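Local structure of thymidylate synthase A (1BKP) at residues His38-Phe49 with Glu212-Tyr223. The protein catalyses the reductive methylation of dUMP to dTMP, probably with 5,10-methylenetetrahydrofolate as both methyl donor and reductant, as a homodimer. Sequence-based numbering, arbitrary orientation.
Sequences HTLSVISKQMRF and EYIFNIGDCHVY
From Thr-39 paired with Tyr-223 to Phe-49 paired with Tyr-213, two neighbouring antiparallel strands of the central thymidylate synthase sheet run side by side, both turning a corner midway. Paired backbone bonds join Leu-40 to Val-222, Val-42 to Cys-220, Lys-45 to Ile-217, Met-47 to Phe-215 and Phe-49 to Tyr-213. At the corner, Ile-43 and Ser-44 face Asp-219 and Gly-218 with the register kept; Ser-44, with positive phi (58°), donates its N to Gly-218 O (3.0 Å).

Polar side chains gather on the face of Gln-46, Arg-48, Ile-214 and Asn-216. Gln-46 suits its place because an amide both donates and accepts: extended with CG anti to its backbone N (chi1 179°), it sends NE2 to a lone pair of Asn-216 OD1, 2.9 Å away and in both amide planes, while its OE1 accepts from Arg-48 NH1 (3.1 Å). The broad guanidinium of Arg-48 takes several acceptors around its edge. Its NE makes a nearly straight salt bridge to Glu-212 OE2 (2.9 Å, 174° at the hydrogen), in the guanidinium plane but above that of the carboxylate. Ile-214 CG1 over one face helps restrain the group's rotation. Its NH1 also reaches Ser-44 O of the second subunit.

The other face is mostly apolar, although Lys-45 lies there, salt-bridged to Asp-13. Phe-49 and Tyr-213 meet rim to rim, CD2 to CD2 at 3.6 Å, and flexible Met-47 bends CE toward Phe-215 and Ile-217, against Phe-3, Gln-6 and Ile-10 of helix 3-17.

At the far end of the ladder, the Thr-39 methyl CG2 sits flat on the Tyr-223 ring, 3.6 Å from its centroid, a CH-pi contact.

The chemistry thus suits a two-sided sheet: a mostly apolar face within the subunit and a largely polar one at the dimer interface, where Asp-219 pairs with Lys-169 of the second subunit. The strand end, His-221 to Tyr-223, probably contributes to a dUMP site shared between subunits.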
loop_
_atom_site.group_PDB
_atom_site.type_symbol
_atom_site.label_atom_id
_atom_site.label_comp_id
_atom_site.label_asym_id
_atom_site.label_seq_id
_atom_site.Cartn_x
_atom_site.Cartn_y
_atom_site.Cartn_z
ATOM N N HIS A 38 19.815 6.089 16.786
ATOM C CA HIS A 38 19.538 4.846 16.060
ATOM C C HIS A 38 18.135 4.345 16.408
ATOM O O HIS A 38 17.506 4.875 17.385
ATOM C CB HIS A 38 20.591 3.793 16.413
ATOM C CG HIS A 38 21.952 4.098 15.840
ATOM N ND1 HIS A 38 22.239 3.956 14.504
ATOM C CD2 HIS A 38 23.074 4.600 16.411
ATOM C CE1 HIS A 38 23.479 4.367 14.261
ATOM N NE2 HIS A 38 24.007 4.758 15.403
ATOM N N THR A 39 17.667 3.320 15.690
ATOM C CA THR A 39 16.331 2.779 15.903
ATOM C C THR A 39 16.327 1.276 15.806
ATOM O O THR A 39 17.360 0.694 15.433
ATOM C CB THR A 39 15.362 3.225 14.789
ATOM O OG1 THR A 39 15.817 2.719 13.521
ATOM C CG2 THR A 39 15.262 4.749 14.721
ATOM N N LEU A 40 15.311 0.658 16.405
ATOM C CA LEU A 40 14.984 -0.774 16.245
ATOM C C LEU A 40 13.731 -0.770 15.281
ATOM O O LEU A 40 12.856 0.090 15.429
ATOM C CB LEU A 40 14.524 -1.478 17.558
ATOM C CG LEU A 40 15.574 -1.549 18.690
ATOM C CD1 LEU A 40 14.980 -2.181 19.899
ATOM C CD2 LEU A 40 16.801 -2.290 18.223
ATOM N N SER A 41 13.651 -1.713 14.332
ATOM C CA SER A 41 12.498 -1.707 13.458
ATOM C C SER A 41 12.117 -3.091 13.061
ATOM O O SER A 41 12.924 -4.045 13.165
ATOM C CB SER A 41 12.811 -0.882 12.205
ATOM O OG SER A 41 13.949 -1.450 11.581
ATOM N N VAL A 42 10.864 -3.200 12.629
ATOM C CA VAL A 42 10.267 -4.431 12.079
ATOM C C VAL A 42 9.515 -3.988 10.798
ATOM O O VAL A 42 9.286 -2.793 10.550
ATOM C CB VAL A 42 9.289 -5.157 12.988
ATOM C CG1 VAL A 42 10.030 -5.714 14.217
ATOM C CG2 VAL A 42 8.058 -4.222 13.361
ATOM N N ILE A 43 9.297 -4.932 9.911
ATOM C CA ILE A 43 8.687 -4.656 8.625
ATOM C C ILE A 43 7.280 -5.189 8.512
ATOM O O ILE A 43 7.025 -6.355 8.863
ATOM C CB ILE A 43 9.555 -5.375 7.516
ATOM C CG1 ILE A 43 10.936 -4.692 7.360
ATOM C CG2 ILE A 43 8.970 -5.289 6.192
ATOM C CD1 ILE A 43 11.868 -5.618 6.420
ATOM N N SER A 44 6.405 -4.354 7.944
ATOM C CA SER A 44 5.064 -4.677 7.651
ATOM C C SER A 44 4.168 -5.119 8.799
ATOM O O SER A 44 3.998 -6.312 9.046
ATOM C CB SER A 44 5.008 -5.645 6.452
ATOM O OG SER A 44 3.708 -5.802 5.968
ATOM N N LYS A 45 3.509 -4.157 9.434
ATOM C CA LYS A 45 2.569 -4.479 10.555
ATOM C C LYS A 45 1.197 -3.894 10.129
ATOM O O LYS A 45 1.130 -2.923 9.366
ATOM C CB LYS A 45 3.014 -3.783 11.888
ATOM C CG LYS A 45 4.364 -4.364 12.399
ATOM C CD LYS A 45 4.105 -5.786 12.975
ATOM C CE LYS A 45 5.278 -6.409 13.617
ATOM N NZ LYS A 45 4.758 -7.558 14.472
ATOM N N GLN A 46 0.158 -4.343 10.812
ATOM C CA GLN A 46 -1.194 -3.924 10.469
ATOM C C GLN A 46 -2.075 -3.811 11.719
ATOM O O GLN A 46 -2.004 -4.676 12.584
ATOM C CB GLN A 46 -1.849 -4.987 9.535
ATOM C CG GLN A 46 -3.254 -4.581 9.180
ATOM C CD GLN A 46 -3.932 -5.498 8.209
ATOM O OE1 GLN A 46 -4.713 -6.325 8.635
ATOM N NE2 GLN A 46 -3.697 -5.316 6.908
ATOM N N MET A 47 -2.891 -2.759 11.801
ATOM C CA MET A 47 -3.868 -2.645 12.895
ATOM C C MET A 47 -5.204 -2.546 12.192
ATOM O O MET A 47 -5.267 -1.887 11.119
ATOM C CB MET A 47 -3.588 -1.384 13.761
ATOM C CG MET A 47 -2.273 -1.578 14.543
ATOM S SD MET A 47 -1.832 -0.064 15.461
ATOM C CE MET A 47 -1.450 0.935 14.221
ATOM N N ARG A 48 -6.234 -3.214 12.764
ATOM C CA ARG A 48 -7.591 -3.178 12.156
ATOM C C ARG A 48 -8.566 -2.903 13.285
ATOM O O ARG A 48 -8.430 -3.507 14.361
ATOM C CB ARG A 48 -7.994 -4.538 11.589
ATOM C CG ARG A 48 -7.037 -5.131 10.636
ATOM C CD ARG A 48 -7.598 -6.459 10.121
ATOM N NE ARG A 48 -8.735 -6.464 9.180
ATOM C CZ ARG A 48 -8.610 -6.863 7.894
ATOM N NH1 ARG A 48 -7.407 -7.075 7.354
ATOM N NH2 ARG A 48 -9.659 -6.955 7.115
ATOM N N PHE A 49 -9.575 -2.103 12.996
ATOM C CA PHE A 49 -10.581 -1.732 13.991
ATOM C C PHE A 49 -11.956 -1.846 13.328
ATOM O O PHE A 49 -12.151 -1.498 12.130
ATOM C CB PHE A 49 -10.331 -0.287 14.424
ATOM C CG PHE A 49 -8.956 -0.068 14.915
ATOM C CD1 PHE A 49 -8.639 -0.310 16.259
ATOM C CD2 PHE A 49 -7.995 0.420 14.084
ATOM C CE1 PHE A 49 -7.397 -0.031 16.689
ATOM C CE2 PHE A 49 -6.748 0.691 14.555
ATOM C CZ PHE A 49 -6.454 0.479 15.821
ATOM N N GLU A 212 -14.943 -1.197 8.440
ATOM C CA GLU A 212 -13.666 -1.462 9.147
ATOM C C GLU A 212 -12.649 -0.364 8.886
ATOM O O GLU A 212 -12.784 0.340 7.870
ATOM C CB GLU A 212 -13.142 -2.810 8.587
ATOM C CG GLU A 212 -12.031 -3.339 9.378
ATOM C CD GLU A 212 -11.896 -4.827 9.235
ATOM O OE1 GLU A 212 -12.438 -5.398 8.257
ATOM O OE2 GLU A 212 -11.223 -5.420 10.107
ATOM N N TYR A 213 -11.623 -0.195 9.767
ATOM C CA TYR A 213 -10.592 0.843 9.512
ATOM C C TYR A 213 -9.261 0.060 9.685
ATOM O O TYR A 213 -9.091 -0.601 10.707
ATOM C CB TYR A 213 -10.699 1.922 10.574
ATOM C CG TYR A 213 -9.497 2.847 10.594
ATOM C CD1 TYR A 213 -9.081 3.555 9.470
ATOM C CD2 TYR A 213 -8.800 3.037 11.769
ATOM C CE1 TYR A 213 -7.986 4.453 9.560
ATOM C CE2 TYR A 213 -7.731 3.937 11.861
ATOM C CZ TYR A 213 -7.349 4.653 10.735
ATOM O OH TYR A 213 -6.351 5.657 10.860
ATOM N N ILE A 214 -8.429 0.030 8.653
ATOM C CA ILE A 214 -7.186 -0.730 8.619
ATOM C C ILE A 214 -6.026 0.263 8.398
ATOM O O ILE A 214 -6.047 1.026 7.453
ATOM C CB ILE A 214 -7.304 -1.712 7.452
ATOM C CG1 ILE A 214 -8.528 -2.599 7.686
ATOM C CG2 ILE A 214 -6.068 -2.535 7.342
ATOM C CD1 ILE A 214 -9.333 -2.822 6.453
ATOM N N PHE A 215 -4.927 0.070 9.130
ATOM C CA PHE A 215 -3.791 1.006 9.080
ATOM C C PHE A 215 -2.556 0.130 8.943
ATOM O O PHE A 215 -2.264 -0.720 9.791
ATOM C CB PHE A 215 -3.735 1.802 10.368
ATOM C CG PHE A 215 -2.742 3.007 10.308
ATOM C CD1 PHE A 215 -1.364 2.807 10.431
ATOM C CD2 PHE A 215 -3.220 4.290 10.048
ATOM C CE1 PHE A 215 -0.414 3.885 10.274
ATOM C CE2 PHE A 215 -2.311 5.438 9.885
ATOM C CZ PHE A 215 -0.918 5.244 9.995
ATOM N N ASN A 216 -1.932 0.250 7.808
ATOM C CA ASN A 216 -0.743 -0.571 7.477
ATOM C C ASN A 216 0.500 0.236 7.606
ATOM O O ASN A 216 0.516 1.367 7.122
ATOM C CB ASN A 216 -0.821 -0.965 6.004
ATOM C CG ASN A 216 -1.956 -1.970 5.732
ATOM O OD1 ASN A 216 -2.004 -3.023 6.379
ATOM N ND2 ASN A 216 -2.961 -1.561 4.968
ATOM N N ILE A 217 1.590 -0.373 8.065
ATOM C CA ILE A 217 2.840 0.429 8.174
ATOM C C ILE A 217 3.972 -0.424 7.579
ATOM O O ILE A 217 4.026 -1.622 7.845
ATOM C CB ILE A 217 3.266 0.698 9.612
ATOM C CG1 ILE A 217 2.183 1.386 10.445
ATOM C CG2 ILE A 217 4.454 1.687 9.634
ATOM C CD1 ILE A 217 1.529 0.424 11.359
ATOM N N GLY A 218 4.797 0.192 6.737
ATOM C CA GLY A 218 5.930 -0.549 6.147
ATOM C C GLY A 218 7.125 -0.594 7.088
ATOM O O GLY A 218 7.280 -1.525 7.821
ATOM N N ASP A 219 7.913 0.470 7.207
ATOM C CA ASP A 219 9.039 0.357 8.169
ATOM C C ASP A 219 8.542 0.867 9.551
ATOM O O ASP A 219 8.300 2.037 9.716
ATOM C CB ASP A 219 10.152 1.221 7.702
ATOM C CG ASP A 219 11.432 0.964 8.501
ATOM O OD1 ASP A 219 11.488 1.394 9.642
ATOM O OD2 ASP A 219 12.322 0.251 8.045
ATOM N N CYS A 220 8.400 -0.036 10.506
ATOM C CA CYS A 220 7.923 0.272 11.837
ATOM C C CYS A 220 9.144 0.487 12.752
ATOM O O CYS A 220 9.787 -0.485 13.096
ATOM C CB CYS A 220 7.220 -0.967 12.286
ATOM S SG CYS A 220 5.922 -0.711 13.372
ATOM N N HIS A 221 9.428 1.707 13.187
ATOM C CA HIS A 221 10.644 1.928 14.030
ATOM C C HIS A 221 10.476 2.702 15.285
ATOM O O HIS A 221 9.502 3.433 15.419
ATOM C CB HIS A 221 11.725 2.580 13.187
ATOM C CG HIS A 221 11.279 3.850 12.497
ATOM N ND1 HIS A 221 11.362 5.084 13.082
ATOM C CD2 HIS A 221 10.800 4.074 11.248
ATOM C CE1 HIS A 221 10.976 6.026 12.240
ATOM N NE2 HIS A 221 10.624 5.437 11.109
ATOM N N VAL A 222 11.369 2.432 16.266
ATOM C CA VAL A 222 11.356 3.218 17.490
ATOM C C VAL A 222 12.795 3.603 17.823
ATOM O O VAL A 222 13.740 2.808 17.618
ATOM C CB VAL A 222 10.695 2.563 18.712
ATOM C CG1 VAL A 222 9.338 2.057 18.471
ATOM C CG2 VAL A 222 11.510 1.545 19.308
ATOM N N TYR A 223 13.004 4.871 18.163
ATOM C CA TYR A 223 14.354 5.346 18.552
ATOM C C TYR A 223 14.714 4.738 19.870
ATOM O O TYR A 223 13.852 4.666 20.755
ATOM C CB TYR A 223 14.444 6.845 18.610
ATOM C CG TYR A 223 14.365 7.473 17.240
ATOM C CD1 TYR A 223 13.154 7.702 16.627
ATOM C CD2 TYR A 223 15.544 7.758 16.518
ATOM C CE1 TYR A 223 13.085 8.173 15.306
ATOM C CE2 TYR A 223 15.520 8.248 15.208
ATOM C CZ TYR A 223 14.278 8.438 14.610
ATOM O OH TYR A 223 14.257 8.799 13.290
HETATM O O HOH W 1 0.917 -4.332 6.638
#